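Local coordinates for COG1633: Uncharacterized conserved protein (Magnetospirillum magnetotacticum, PDB 2OH3) that is of unknown function but binds zinc and probably belongs to the rubrerythrin-like, ferritin-type four-helix-bundle metalloproteins, at residues L10-I14 / I57-S61; E19-Y24 / Q73-K77; T93-R99 / I146-P152; M109-K113 / F131-A136. All coordinates share one frame; numbering follows the deposited sequence.

Overall arrangement
From the N terminus, helix 6-33 pairs with helix 37-61 in interaction 1, which joins the outer ends of this hairpin. Helix 6-33 is used again in interaction 2, where the loop 73-77 returns to lie on residues 19-24; interactions 1 and 2 therefore cross along the chain, and they touch between His12 and Gln73. Interaction 3 closes the second hairpin, joining the start of helix 94-118 to the end of helix 122-148. Interaction 4 pairs the same two helices nearer their connection and lies within that larger loop. Interactions 1 and 4 touch through Ala13, Ile57, Tyr112 and Phe131, tying the two hairpins into one bundle.

Interaction 1 (L10-I14 / I57-S61); sequences LAHAI and IKQRS
Ile14 and Ile57 form the tightest meeting of the two helices, their side chains running past one another in opposite directions. The Ile14 CG1 methylene presses on the Ile57 CG2 methyl at 3.3 Å, closer than carbon atoms normally approach. In both residues CG1 stands anti to the carbonyl carbon (chi1 -71° in Ile14, -60° in Ile57), which leaves the CG2 branch of Ile57 directed at helix 6-33 while its longer arm carries CD1 to the methyl CB of Ala13, 3.7 Å away. The same CG2 is 3.8 Å from Leu10 O. Beyond the tight pair, Ile14 CD1 lies 3.4 Å from Ser61 OG in the modelled conformer of the serine. In that conformer Ser61 OG donates a 2.9 Å hydrogen bond to Lys58 O, one turn back in its own helix. Shortening Ile14 to an alanine is likely to open a gap beside Ile57 CG2 and take from Ser61 OG the methyl that lies against it. Leu10 completes the interface by splitting its two methyls: CD1 lies 4.1 Å from Arg60 CB, while CD2 meets the CG2 branch of Ile57. Phe131 of helix 122-148 packs on both Ala13 and Ile57, and Leu66 of the following loop touches Ile14 and Ser61. With the short helix axes 9.7 Å apart and running at 153°, this is the antiparallel packing of a helical hairpin, the first of the two that build the ferritin-like four-helix bundle.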
# COMPACT_ATOMS: atom_id res chain seq x y z
N LEU A 10 7.23 17.29 -7.35
CA LEU A 10 8.21 16.32 -7.81
C LEU A 10 8.27 15.10 -6.86
O LEU A 10 8.40 13.98 -7.33
CB LEU A 10 9.57 16.97 -7.97
CG LEU A 10 9.60 18.04 -9.09
CD1 LEU A 10 10.99 18.64 -9.14
CD2 LEU A 10 9.17 17.46 -10.45
N ALA A 11 8.11 15.31 -5.56
CA ALA A 11 8.04 14.20 -4.60
C ALA A 11 6.85 13.32 -4.87
O ALA A 11 6.96 12.09 -4.83
CB ALA A 11 8.01 14.71 -3.14
N HIS A 12 5.72 13.94 -5.18
CA HIS A 12 4.54 13.19 -5.54
C HIS A 12 4.77 12.40 -6.83
O HIS A 12 4.58 11.18 -6.90
CB HIS A 12 3.32 14.09 -5.69
CG HIS A 12 2.56 14.30 -4.42
ND1 HIS A 12 2.93 15.24 -3.47
CD2 HIS A 12 1.43 13.72 -3.96
CE1 HIS A 12 2.06 15.22 -2.47
NE2 HIS A 12 1.15 14.31 -2.74
N ALA A 13 5.23 13.08 -7.85
CA ALA A 13 5.47 12.43 -9.11
C ALA A 13 6.43 11.24 -9.02
O ALA A 13 6.16 10.19 -9.60
CB ALA A 13 5.95 13.46 -10.14
N ILE A 14 7.54 11.37 -8.29
CA ILE A 14 8.49 10.27 -8.14
C ILE A 14 7.83 9.09 -7.42
O ILE A 14 8.02 7.93 -7.76
CB ILE A 14 9.73 10.68 -7.33
CG1 ILE A 14 10.58 11.62 -8.15
CG2 ILE A 14 10.59 9.48 -7.01
CD1 ILE A 14 11.74 12.23 -7.37
N ILE A 57 11.87 12.51 -13.86
CA ILE A 57 11.47 13.23 -12.66
C ILE A 57 12.63 13.27 -11.66
O ILE A 57 12.85 14.29 -11.02
CB ILE A 57 10.18 12.64 -12.04
CG1 ILE A 57 9.05 12.73 -13.05
CG2 ILE A 57 9.77 13.39 -10.80
CD1 ILE A 57 7.93 11.78 -12.79
N LYS A 58 13.40 12.19 -11.57
CA LYS A 58 14.56 12.14 -10.68
C LYS A 58 15.65 13.14 -11.07
O LYS A 58 16.28 13.76 -10.20
CB LYS A 58 15.13 10.73 -10.63
CG LYS A 58 14.27 9.80 -9.74
CD LYS A 58 14.60 8.30 -9.91
CE LYS A 58 13.63 7.41 -9.12
NZ LYS A 58 14.04 5.97 -9.21
N GLN A 59 15.87 13.30 -12.38
CA GLN A 59 16.80 14.31 -12.87
C GLN A 59 16.32 15.70 -12.44
O GLN A 59 17.08 16.48 -11.89
CB GLN A 59 17.03 14.19 -14.38
CG GLN A 59 18.19 13.25 -14.73
CD GLN A 59 19.56 13.89 -14.53
OE1 GLN A 59 20.37 13.42 -13.72
NE2 GLN A 59 19.83 14.97 -15.27
N ARG A 60 15.04 16.00 -12.61
CA ARG A 60 14.50 17.30 -12.16
C ARG A 60 14.70 17.56 -10.65
O ARG A 60 15.03 18.69 -10.21
CB ARG A 60 12.99 17.38 -12.49
CG ARG A 60 12.67 17.31 -13.95
CD ARG A 60 11.15 17.49 -14.19
NE ARG A 60 10.86 17.33 -15.61
CZ ARG A 60 11.09 18.25 -16.54
NH1 ARG A 60 11.59 19.44 -16.22
NH2 ARG A 60 10.81 17.98 -17.81
N SER A 61 14.56 16.50 -9.87
CA SER A 61 14.45 16.62 -8.43
C SER A 61 15.79 16.77 -7.75
O SER A 61 15.83 17.10 -6.57
CB SER A 61 13.71 15.44 -7.84
OG SER A 61 14.44 14.26 -8.06

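Interaction 2 (E19-Y24 / Q73-K77); sequences EAAERY and QYRWK
Glu19 swings CG anti to its amide nitrogen (chi1 172°) and bends at chi2, bringing its carboxylate against the backbone of Arg75 and Trp76, while Trp76, with CG anti to its carbonyl carbon, turns its indole onto helix 6-33. Trp76 N donates to Glu19 OE2 at 2.9 Å, meeting the anti side of the oxygen and rising 35° out of the carboxylate plane. Glu19 CG also lies 3.4 Å from Trp76 CD1. Arg23 CB sits over the six-membered ring of Trp76, 3.6 Å from its centroid, in a CH-pi contact. The edge of that ring points into the face of Tyr24, giving a T-shaped pair with planes at 89°. The irregular loop between the two helical hairpins of the ferritin-like bundle is fastened to helix 6-33 near the metal site, where Tyr24 OH is hydrogen-bonded to the zinc ligand Glu105. With an alanine in place of Trp76, the Tyr24 face and the Arg23 methylenes would probably lose this aromatic partner. Glu19 OE2 forms a salt bridge with Arg75 of the second subunit, and the reciprocal pair joins the chains. Arg23 NH1 bridges Glu22 OE1 at 3.3 Å and, weakly, Glu19 OE1; Arg23 NE pairs with Glu26.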
# COMPACT_ATOMS: atom_id res chain seq x y z
N GLU A 19 5.83 3.68 -7.31
CA GLU A 19 4.71 2.83 -7.01
C GLU A 19 4.20 2.15 -8.28
O GLU A 19 4.06 0.95 -8.29
CB GLU A 19 3.59 3.62 -6.30
CG GLU A 19 2.29 2.83 -6.12
CD GLU A 19 2.32 1.80 -4.98
OE1 GLU A 19 3.38 1.54 -4.39
OE2 GLU A 19 1.24 1.25 -4.63
N ALA A 20 3.94 2.89 -9.36
CA ALA A 20 3.44 2.29 -10.60
C ALA A 20 4.35 1.19 -11.13
O ALA A 20 3.88 0.13 -11.51
CB ALA A 20 3.20 3.33 -11.66
N ALA A 21 5.65 1.44 -11.18
CA ALA A 21 6.57 0.42 -11.62
C ALA A 21 6.45 -0.89 -10.85
O ALA A 21 6.49 -1.94 -11.46
CB ALA A 21 8.01 0.91 -11.55
N GLU A 22 6.41 -0.82 -9.53
CA GLU A 22 6.26 -2.01 -8.71
C GLU A 22 4.94 -2.71 -8.92
O GLU A 22 4.89 -3.93 -8.94
CB GLU A 22 6.29 -1.66 -7.22
CG GLU A 22 7.66 -1.35 -6.70
CD GLU A 22 7.61 -0.79 -5.28
OE1 GLU A 22 6.62 -1.12 -4.54
OE2 GLU A 22 8.58 -0.06 -4.94
N ARG A 23 3.87 -1.95 -9.02
CA ARG A 23 2.53 -2.55 -9.12
C ARG A 23 2.30 -3.23 -10.47
O ARG A 23 1.66 -4.28 -10.56
CB ARG A 23 1.45 -1.51 -8.94
CG ARG A 23 1.37 -0.83 -7.55
CD ARG A 23 0.81 -1.69 -6.46
NE ARG A 23 1.70 -2.78 -6.10
CZ ARG A 23 2.90 -2.67 -5.55
NH1 ARG A 23 3.45 -1.52 -5.24
NH2 ARG A 23 3.58 -3.77 -5.29
N TYR A 24 2.74 -2.56 -11.52
CA TYR A 24 2.75 -3.14 -12.88
C TYR A 24 3.64 -4.36 -13.08
O TYR A 24 3.24 -5.26 -13.78
CB TYR A 24 3.06 -2.08 -13.90
CG TYR A 24 1.87 -1.22 -14.26
CD1 TYR A 24 0.74 -1.78 -14.83
CD2 TYR A 24 1.90 0.15 -14.09
CE1 TYR A 24 -0.35 -1.02 -15.17
CE2 TYR A 24 0.83 0.95 -14.49
CZ TYR A 24 -0.31 0.33 -14.99
OH TYR A 24 -1.41 1.04 -15.39
N GLN A 73 -0.40 9.07 0.43
CA GLN A 73 -0.31 10.08 -0.62
C GLN A 73 0.03 9.54 -2.00
O GLN A 73 -0.05 10.28 -2.98
CB GLN A 73 0.70 11.17 -0.25
CG GLN A 73 0.43 11.80 1.10
CD GLN A 73 1.33 12.97 1.41
OE1 GLN A 73 2.29 12.84 2.14
NE2 GLN A 73 1.01 14.13 0.85
N TYR A 74 0.49 8.30 -2.10
CA TYR A 74 0.97 7.84 -3.41
C TYR A 74 0.67 6.37 -3.71
O TYR A 74 0.64 6.01 -4.86
CB TYR A 74 2.48 8.16 -3.61
CG TYR A 74 3.34 7.41 -2.60
CD1 TYR A 74 3.67 6.08 -2.82
CD2 TYR A 74 3.75 8.01 -1.39
CE1 TYR A 74 4.39 5.37 -1.91
CE2 TYR A 74 4.52 7.28 -0.47
CZ TYR A 74 4.81 5.96 -0.76
OH TYR A 74 5.53 5.17 0.08
N ARG A 75 0.46 5.53 -2.69
CA ARG A 75 0.17 4.11 -2.94
C ARG A 75 -1.12 3.90 -3.75
O ARG A 75 -2.12 4.58 -3.55
CB ARG A 75 0.05 3.33 -1.65
CG ARG A 75 1.35 2.96 -1.02
CD ARG A 75 1.10 2.12 0.17
NE ARG A 75 2.33 1.52 0.66
CZ ARG A 75 2.39 0.61 1.60
NH1 ARG A 75 1.30 0.26 2.24
NH2 ARG A 75 3.55 0.11 1.98
N TRP A 76 -1.11 2.92 -4.65
CA TRP A 76 -2.36 2.43 -5.22
C TRP A 76 -3.32 1.98 -4.14
O TRP A 76 -2.91 1.48 -3.07
CB TRP A 76 -2.09 1.28 -6.19
CG TRP A 76 -1.45 1.70 -7.47
CD1 TRP A 76 -0.69 2.83 -7.70
CD2 TRP A 76 -1.45 0.96 -8.69
NE1 TRP A 76 -0.26 2.84 -9.01
CE2 TRP A 76 -0.69 1.70 -9.63
CE3 TRP A 76 -2.03 -0.24 -9.09
CZ2 TRP A 76 -0.52 1.28 -10.94
CZ3 TRP A 76 -1.86 -0.66 -10.40
CH2 TRP A 76 -1.11 0.11 -11.31
N LYS A 77 -4.61 2.17 -4.39
CA LYS A 77 -5.68 1.77 -3.48
C LYS A 77 -5.62 0.25 -3.36
O LYS A 77 -5.24 -0.42 -4.28
CB LYS A 77 -7.05 2.21 -4.03
CG LYS A 77 -8.12 2.59 -3.02
CD LYS A 77 -9.58 2.31 -3.56
CE LYS A 77 -10.70 2.65 -2.56
NZ LYS A 77 -10.80 4.12 -2.15

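Interaction 3 (T93-R99 / I146-P152); sequences TPYHALR and IEKTPRP
Ile146 meets helix 94-118 with three of its carbons: CG1 packs 3.8 Å from Leu98 CB, CG2 approaches Tyr95 CE1, and CD1 touches the Arg99 CG methylene. Thr149, just past the helix end, comes next and divides its branches. Its CG2 points at the first turn of helix 94-118, 3.8 Å from Tyr95 N, while Thr149 OG1 meets Leu98 CD1 tip to tip at 3.3 Å and is hydrogen-bonded to Trp145 O. Here the end of helix 122-148 packs against the start of helix 94-118, the open end of the second antiparallel hairpin in the ferritin-like four-helix bundle. Pro150 takes part through its carbonyl, since one water accepts from Tyr95 N and donates to Pro150 O. Arg151 bends at chi2 (-44°) and folds back over the Tyr95 ring, its guanidinium plane 27° from the ring and CD over the face in a CH-pi contact; Arg99 CG lies over the opposite face. Arg151 NH1 donates to Ile146 O and Thr149 O, each at a short 2.6 Å, which probably holds the guanidinium near the helix end. Pro152 follows, resting CD on Tyr95 CB at 3.7 Å and CG beside Thr93 OG1, the N-cap hydroxyl of helix 94-118.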
# COMPACT_ATOMS: atom_id res chain seq x y z
N THR A 93 -7.31 -12.65 -13.06
CA THR A 93 -8.02 -12.58 -14.32
C THR A 93 -7.73 -11.26 -15.00
O THR A 93 -7.75 -10.22 -14.35
CB THR A 93 -9.55 -12.70 -14.16
OG1 THR A 93 -10.08 -11.46 -13.69
CG2 THR A 93 -9.91 -13.75 -13.17
N PRO A 94 -7.48 -11.27 -16.32
CA PRO A 94 -7.19 -10.02 -17.02
C PRO A 94 -8.18 -8.89 -16.84
O PRO A 94 -7.78 -7.75 -16.66
CB PRO A 94 -7.12 -10.44 -18.49
CG PRO A 94 -6.74 -11.81 -18.46
CD PRO A 94 -7.41 -12.42 -17.24
N TYR A 95 -9.48 -9.19 -16.85
CA TYR A 95 -10.48 -8.15 -16.69
C TYR A 95 -10.27 -7.38 -15.36
O TYR A 95 -10.33 -6.13 -15.33
CB TYR A 95 -11.89 -8.74 -16.75
CG TYR A 95 -12.98 -7.71 -16.56
CD1 TYR A 95 -13.19 -6.71 -17.51
CD2 TYR A 95 -13.81 -7.74 -15.44
CE1 TYR A 95 -14.19 -5.75 -17.35
CE2 TYR A 95 -14.81 -6.79 -15.27
CZ TYR A 95 -15.00 -5.80 -16.23
OH TYR A 95 -15.98 -4.86 -16.06
N HIS A 96 -10.02 -8.12 -14.27
CA HIS A 96 -9.88 -7.49 -12.96
C HIS A 96 -8.55 -6.75 -12.76
O HIS A 96 -8.51 -5.71 -12.11
CB HIS A 96 -10.09 -8.53 -11.86
CG HIS A 96 -11.52 -8.98 -11.73
ND1 HIS A 96 -11.87 -10.29 -11.49
CD2 HIS A 96 -12.68 -8.28 -11.79
CE1 HIS A 96 -13.18 -10.38 -11.41
NE2 HIS A 96 -13.70 -9.17 -11.59
N ALA A 97 -7.47 -7.25 -13.35
CA ALA A 97 -6.18 -6.59 -13.25
C ALA A 97 -6.18 -5.27 -14.02
O ALA A 97 -5.70 -4.22 -13.52
CB ALA A 97 -5.07 -7.53 -13.71
N LEU A 98 -6.76 -5.29 -15.22
CA LEU A 98 -6.82 -4.12 -16.05
C LEU A 98 -7.65 -3.02 -15.40
O LEU A 98 -7.31 -1.85 -15.50
CB LEU A 98 -7.43 -4.44 -17.41
CG LEU A 98 -6.68 -5.18 -18.49
CD1 LEU A 98 -7.68 -5.67 -19.58
CD2 LEU A 98 -5.60 -4.30 -19.12
N ARG A 99 -8.80 -3.39 -14.83
CA ARG A 99 -9.65 -2.42 -14.15
C ARG A 99 -8.98 -1.83 -12.92
O ARG A 99 -9.17 -0.69 -12.62
CB ARG A 99 -10.97 -3.06 -13.77
CG ARG A 99 -11.91 -3.16 -15.00
CD ARG A 99 -13.39 -3.34 -14.68
NE ARG A 99 -14.05 -2.19 -14.06
CZ ARG A 99 -14.27 -1.00 -14.63
NH1 ARG A 99 -13.85 -0.69 -15.86
NH2 ARG A 99 -14.91 -0.07 -13.93
N ILE A 146 -9.95 -3.13 -21.98
CA ILE A 146 -11.04 -3.64 -21.18
C ILE A 146 -12.20 -4.01 -22.13
O ILE A 146 -12.77 -5.08 -22.01
CB ILE A 146 -11.42 -2.61 -20.06
CG1 ILE A 146 -10.36 -2.63 -18.97
CG2 ILE A 146 -12.76 -2.91 -19.42
CD1 ILE A 146 -10.31 -1.39 -18.16
N GLU A 147 -12.50 -3.14 -23.10
CA GLU A 147 -13.48 -3.44 -24.16
C GLU A 147 -13.31 -4.81 -24.84
O GLU A 147 -14.27 -5.52 -25.05
CB GLU A 147 -13.37 -2.41 -25.28
CG GLU A 147 -14.10 -1.13 -25.07
CD GLU A 147 -14.41 -0.48 -26.41
OE1 GLU A 147 -13.53 0.23 -26.94
OE2 GLU A 147 -15.53 -0.69 -26.94
N LYS A 148 -12.08 -5.15 -25.20
CA LYS A 148 -11.79 -6.36 -25.97
C LYS A 148 -11.57 -7.60 -25.06
O LYS A 148 -11.44 -8.73 -25.54
CB LYS A 148 -10.58 -6.12 -26.89
CG LYS A 148 -10.78 -4.94 -27.87
CD LYS A 148 -11.71 -5.33 -29.05
CE LYS A 148 -12.25 -4.11 -29.86
NZ LYS A 148 -13.74 -3.90 -29.73
N THR A 149 -11.55 -7.37 -23.76
CA THR A 149 -11.21 -8.40 -22.80
C THR A 149 -12.47 -9.13 -22.32
O THR A 149 -13.36 -8.51 -21.77
CB THR A 149 -10.49 -7.78 -21.59
OG1 THR A 149 -9.21 -7.27 -22.00
CG2 THR A 149 -10.28 -8.81 -20.52
N PRO A 150 -12.54 -10.46 -22.50
CA PRO A 150 -13.77 -11.15 -22.08
C PRO A 150 -13.96 -11.14 -20.56
O PRO A 150 -12.97 -11.12 -19.83
CB PRO A 150 -13.58 -12.58 -22.61
CG PRO A 150 -12.10 -12.78 -22.69
CD PRO A 150 -11.53 -11.39 -23.03
N ARG A 151 -15.21 -11.16 -20.11
CA ARG A 151 -15.53 -11.10 -18.69
C ARG A 151 -15.51 -12.51 -18.11
O ARG A 151 -16.19 -13.39 -18.64
CB ARG A 151 -16.92 -10.50 -18.47
CG ARG A 151 -17.26 -9.30 -19.35
CD ARG A 151 -16.12 -8.33 -19.42
NE ARG A 151 -16.56 -6.98 -19.74
CZ ARG A 151 -15.86 -6.12 -20.49
NH1 ARG A 151 -14.68 -6.46 -20.97
NH2 ARG A 151 -16.32 -4.90 -20.73
N PRO A 152 -14.76 -12.74 -17.02
CA PRO A 152 -14.70 -14.07 -16.42
C PRO A 152 -15.94 -14.41 -15.56
O PRO A 152 -16.68 -13.51 -15.17
CB PRO A 152 -13.46 -13.98 -15.53
CG PRO A 152 -13.45 -12.57 -15.11
CD PRO A 152 -13.96 -11.77 -16.27
O HOH W 1 -10.63 -11.55 -17.98

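Interaction 4 (M109-K113 / F131-A136); sequences MEYYK and FAAEEA. With ZN (zinc ion), chain B.
Tyr112 and Phe131 stack in a T shape across the second antiparallel hairpin of the ferritin-like four-helix bundle; the axes of segments 109-113 and 131-136 pass 8.2 Å apart at 158°. The ring planes stand at 82°, with the Phe131 edge directed at the Tyr112 face and Phe131 CD2 3.6 Å from Tyr112 CE1. Phe131 CB lies over the centre of the same face, 3.7 Å from the ring centroid, in a CH-pi contact, so ring edge and methylene share one face of the tyrosine. With CG anti to the carbonyl carbon (chi1 -69°), Tyr112 lays its ring beside helix 122-148, and its edge receives Glu135 CG. Ala132 permits the close approach, its small CB wedged between Tyr112 CB and Lys113 CG, the latter 3.6 Å away. Selenomethionine Met109 extends alongside, its CG lying over Ala132 O and its SE reaching Ala136 CB at 3.8 Å. Ala13 and Leu16 of helix 6-33 also touch Tyr112, and His53 of helix 37-61 meets Phe131 edge-to-face. Bent at chi2, Glu135 turns its carboxylate away from this packing toward the metal, which Glu105 and His138 also bind. Glu135 OE1 coordinates the zinc ion at 1.9 Å, whereas Glu135 OE2 stays 3.2 Å from it.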
# COMPACT_ATOMS: atom_id res chain seq x y z
N MSE A 109 -3.74 10.59 -12.54
CA MSE A 109 -4.16 11.65 -13.43
C MSE A 109 -4.80 12.76 -12.67
O MSE A 109 -4.50 13.94 -12.90
CB MSE A 109 -5.20 11.15 -14.44
CG MSE A 109 -5.54 12.10 -15.54
SE MSE A 109 -7.09 11.48 -16.50
CE MSE A 109 -8.37 11.56 -15.14
N GLU A 110 -5.72 12.39 -11.78
CA GLU A 110 -6.42 13.38 -10.98
C GLU A 110 -5.50 14.18 -10.07
O GLU A 110 -5.70 15.37 -9.91
CB GLU A 110 -7.54 12.72 -10.19
CG GLU A 110 -8.75 12.40 -11.10
CD GLU A 110 -9.90 11.79 -10.34
OE1 GLU A 110 -9.67 11.36 -9.18
OE2 GLU A 110 -11.00 11.74 -10.92
N TYR A 111 -4.50 13.54 -9.47
CA TYR A 111 -3.49 14.30 -8.71
C TYR A 111 -2.77 15.36 -9.55
O TYR A 111 -2.58 16.52 -9.14
CB TYR A 111 -2.42 13.41 -8.07
CG TYR A 111 -1.30 14.30 -7.52
CD1 TYR A 111 -1.48 15.01 -6.34
CD2 TYR A 111 -0.14 14.51 -8.23
CE1 TYR A 111 -0.50 15.88 -5.87
CE2 TYR A 111 0.87 15.38 -7.74
CZ TYR A 111 0.68 16.04 -6.57
OH TYR A 111 1.63 16.90 -6.08
N TYR A 112 -2.33 14.95 -10.71
CA TYR A 112 -1.68 15.89 -11.61
C TYR A 112 -2.61 17.03 -12.03
O TYR A 112 -2.21 18.17 -12.01
CB TYR A 112 -1.14 15.16 -12.82
CG TYR A 112 0.04 14.23 -12.50
CD1 TYR A 112 1.09 14.63 -11.71
CD2 TYR A 112 0.06 12.93 -13.00
CE1 TYR A 112 2.19 13.75 -11.43
CE2 TYR A 112 1.09 12.06 -12.73
CZ TYR A 112 2.16 12.47 -11.96
OH TYR A 112 3.19 11.56 -11.71
N LYS A 113 -3.85 16.73 -12.39
CA LYS A 113 -4.78 17.79 -12.77
C LYS A 113 -5.06 18.78 -11.64
O LYS A 113 -5.21 19.98 -11.86
CB LYS A 113 -6.11 17.17 -13.18
CG LYS A 113 -6.08 16.47 -14.52
CD LYS A 113 -7.38 15.72 -14.76
CE LYS A 113 -8.56 16.62 -14.99
NZ LYS A 113 -8.34 17.47 -16.20
N PHE A 131 1.81 16.04 -17.47
CA PHE A 131 1.76 14.70 -16.88
C PHE A 131 0.32 14.15 -16.87
O PHE A 131 0.11 12.98 -17.16
CB PHE A 131 2.31 14.66 -15.45
CG PHE A 131 3.81 14.84 -15.35
CD1 PHE A 131 4.61 15.12 -16.46
CD2 PHE A 131 4.40 14.82 -14.12
CE1 PHE A 131 5.98 15.35 -16.32
CE2 PHE A 131 5.77 15.03 -13.96
CZ PHE A 131 6.55 15.32 -15.07
N ALA A 132 -0.66 15.00 -16.55
CA ALA A 132 -2.09 14.62 -16.60
C ALA A 132 -2.55 14.18 -17.99
O ALA A 132 -3.30 13.20 -18.11
CB ALA A 132 -2.91 15.74 -16.15
N ALA A 133 -2.14 14.91 -19.04
CA ALA A 133 -2.49 14.56 -20.41
C ALA A 133 -1.96 13.17 -20.78
O ALA A 133 -2.66 12.39 -21.43
CB ALA A 133 -1.98 15.62 -21.40
N GLU A 134 -0.72 12.88 -20.40
CA GLU A 134 -0.18 11.55 -20.67
C GLU A 134 -0.87 10.44 -19.86
O GLU A 134 -1.13 9.37 -20.39
CB GLU A 134 1.34 11.51 -20.46
CG GLU A 134 2.00 10.15 -20.73
CD GLU A 134 2.26 9.83 -22.20
OE1 GLU A 134 2.32 10.75 -23.04
OE2 GLU A 134 2.44 8.63 -22.50
N GLU A 135 -1.17 10.68 -18.59
CA GLU A 135 -1.84 9.67 -17.82
C GLU A 135 -3.19 9.40 -18.42
O GLU A 135 -3.63 8.26 -18.42
CB GLU A 135 -1.93 10.06 -16.34
CG GLU A 135 -0.52 10.16 -15.73
CD GLU A 135 0.28 8.89 -15.99
OE1 GLU A 135 -0.28 7.83 -15.77
OE2 GLU A 135 1.43 8.94 -16.47
N ALA A 136 -3.82 10.44 -18.97
CA ALA A 136 -5.13 10.35 -19.63
C ALA A 136 -5.08 9.46 -20.85
O ALA A 136 -6.01 8.69 -21.12
CB ALA A 136 -5.64 11.75 -20.03
ZN ZN B . -0.05 6.10 -16.46